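Local atomic coordinates of ORF131 protein (PDB entry 2WTP), a protein that binds copper and is probably involved in the heavy-metal resistance of its bacterial host. Residues Ile63-Pro68 with Ala82-Glu87. Sequence-based numbering, arbitrary orientation. Where two conformers were deposited one is given.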
loop_
_atom_site.group_PDB
_atom_site.type_symbol
_atom_site.label_atom_id
_atom_site.label_comp_id
_atom_site.label_asym_id
_atom_site.label_seq_id
_atom_site.Cartn_x
_atom_site.Cartn_y
_atom_site.Cartn_z
ATOM N N ILE A 63 6.365 1.219 7.715
ATOM C CA ILE A 63 5.469 0.632 8.752
ATOM C C ILE A 63 4.076 1.067 8.339
ATOM O O ILE A 63 3.783 2.301 8.107
ATOM C CB ILE A 63 5.780 1.244 10.115
ATOM C CG1 ILE A 63 7.150 0.854 10.536
ATOM C CG2 ILE A 63 4.818 0.702 11.155
ATOM C CD1 ILE A 63 7.651 1.597 11.811
ATOM N N ILE A 64 3.172 0.074 8.171
ATOM C CA ILE A 64 1.776 0.376 7.760
ATOM C C ILE A 64 0.945 0.262 9.057
ATOM O O ILE A 64 0.971 -0.754 9.753
ATOM C CB ILE A 64 1.299 -0.683 6.750
ATOM C CG1 ILE A 64 2.046 -0.488 5.424
ATOM C CG2 ILE A 64 -0.210 -0.465 6.465
ATOM C CD1 ILE A 64 1.679 -1.509 4.381
ATOM N N ASP A 65 0.214 1.324 9.404
ATOM C CA ASP A 65 -0.701 1.295 10.540
ATOM C C ASP A 65 -1.972 0.490 10.155
ATOM O O ASP A 65 -2.610 0.729 9.140
ATOM C CB ASP A 65 -1.104 2.768 10.869
ATOM C CG ASP A 65 -1.620 2.944 12.280
ATOM O OD1 ASP A 65 -1.592 1.978 13.062
ATOM O OD2 ASP A 65 -2.061 4.068 12.607
ATOM N N VAL A 66 -2.323 -0.480 10.976
ATOM C CA VAL A 66 -3.521 -1.292 10.737
ATOM C C VAL A 66 -4.669 -0.709 11.592
ATOM O O VAL A 66 -4.621 -0.746 12.800
ATOM C CB VAL A 66 -3.178 -2.772 11.143
ATOM C CG1 VAL A 66 -4.457 -3.683 11.177
ATOM C CG2 VAL A 66 -2.106 -3.370 10.171
ATOM N N LYS A 67 -5.540 0.047 10.947
ATOM C CA LYS A 67 -6.626 0.799 11.662
ATOM C C LYS A 67 -7.917 0.123 11.371
ATOM O O LYS A 67 -8.086 -0.485 10.322
ATOM C CB LYS A 67 -6.635 2.199 11.116
ATOM C CG LYS A 67 -5.517 3.081 11.717
ATOM C CD LYS A 67 -5.481 2.971 13.273
ATOM C CE LYS A 67 -4.568 4.047 13.975
ATOM N NZ LYS A 67 -5.266 5.281 14.550
ATOM N N PRO A 68 -8.874 0.202 12.293
ATOM C CA PRO A 68 -10.192 -0.386 12.024
ATOM C C PRO A 68 -10.821 0.101 10.694
ATOM O O PRO A 68 -10.759 1.313 10.452
ATOM C CB PRO A 68 -11.049 0.180 13.176
ATOM C CG PRO A 68 -10.092 0.177 14.312
ATOM C CD PRO A 68 -8.721 0.629 13.695
ATOM N N ALA A 82 6.571 -3.632 7.735
ATOM C CA ALA A 82 6.134 -3.825 9.116
ATOM C C ALA A 82 4.736 -3.305 9.278
ATOM O O ALA A 82 4.304 -2.350 8.559
ATOM C CB ALA A 82 7.112 -3.054 10.064
ATOM N N PHE A 83 3.950 -4.039 10.066
ATOM C CA PHE A 83 2.567 -3.660 10.299
ATOM C C PHE A 83 2.391 -3.348 11.767
ATOM O O PHE A 83 2.880 -4.106 12.627
ATOM C CB PHE A 83 1.671 -4.841 9.930
ATOM C CG PHE A 83 1.662 -5.165 8.433
ATOM C CD1 PHE A 83 0.766 -4.552 7.579
ATOM C CD2 PHE A 83 2.649 -6.021 7.887
ATOM C CE1 PHE A 83 0.764 -4.890 6.183
ATOM C CE2 PHE A 83 2.682 -6.327 6.542
ATOM C CZ PHE A 83 1.736 -5.738 5.670
ATOM N N ARG A 84 1.722 -2.265 12.041
ATOM C CA ARG A 84 1.589 -1.731 13.415
ATOM C C ARG A 84 0.139 -1.737 13.865
ATOM O O ARG A 84 -0.718 -1.249 13.135
ATOM C CB ARG A 84 2.153 -0.286 13.421
ATOM C CG ARG A 84 1.728 0.609 14.638
ATOM C CD ARG A 84 2.674 1.955 14.867
ATOM N NE ARG A 84 3.191 1.935 16.291
ATOM C CZ ARG A 84 4.425 1.666 16.648
ATOM N NH1 ARG A 84 5.352 1.562 15.721
ATOM N NH2 ARG A 84 4.775 1.557 17.931
ATOM N N ALA A 85 -0.096 -2.240 15.078
ATOM C CA ALA A 85 -1.381 -2.024 15.767
ATOM C C ALA A 85 -1.026 -1.472 17.135
ATOM O O ALA A 85 -0.392 -2.144 17.929
ATOM C CB ALA A 85 -2.104 -3.387 15.933
ATOM N N GLY A 86 -1.372 -0.211 17.363
ATOM C CA GLY A 86 -0.878 0.484 18.569
ATOM C C GLY A 86 0.643 0.560 18.604
ATOM O O GLY A 86 1.258 1.070 17.671
ATOM N N GLU A 87 1.288 -0.075 19.571
ATOM C CA GLU A 87 2.734 -0.124 19.537
ATOM C C GLU A 87 3.216 -1.515 19.282
ATOM O O GLU A 87 4.425 -1.764 19.296
ATOM C CB GLU A 87 3.340 0.440 20.868
ATOM C CG GLU A 87 2.809 1.860 21.190
ATOM C CD GLU A 87 3.131 2.905 20.106
ATOM O OE1 GLU A 87 4.217 2.721 19.477
ATOM O OE2 GLU A 87 2.319 3.808 19.838
HETATM O O HOH W 1 -2.670 1.343 15.200
#
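Parallel pairing of strand 63-65 with strand 80-85 forms one edge, within this chain, of the mixed four-stranded sheet, and three backbone bonds hold it. Ile-64 N reaches Ala-82 O at 2.7 Å, Ile-64 O takes the N-H of Arg-84, and Val-66 N, already past the end of its strand, meets Arg-84 O at 2.8 Å with an N-H...O angle of 172°. Ile-64 thus bonds through both its N-H and its C=O, the staggered pattern of parallel strands.

One face of the sheet carries Ile-64 and Phe-83, whose side chains run alongside each other in the same direction, with Ile-64 CD1 3.9 Å from Phe-83 CE1. Val-66 slips CG2 in at the edge of the same ring, 4.0 Å from Phe-83 CD1; with CG1 anti to the backbone N (chi1 170°), CG2 is left beside that N and turned to the ring edge. Leu-105 of helix 105-108 packs against both Val-66 and Phe-83, which are buried.

On the opposite face, Ile-63 lays CG2 against Arg-84 CB at 3.6 Å and CG1 against the methyl of Ala-82. In one of its two conformers, Asp-65 tentatively joins the segments through water: OD1 accepts a hydrogen bond from a water that in turn accepts one from Gly-86 N, just beyond strand 80-85. Where Ile-63 O points away from strand 80-85, Lys-67 of the second subunit hydrogen-bonds to it through NZ; the same lysine also packs on Asp-65.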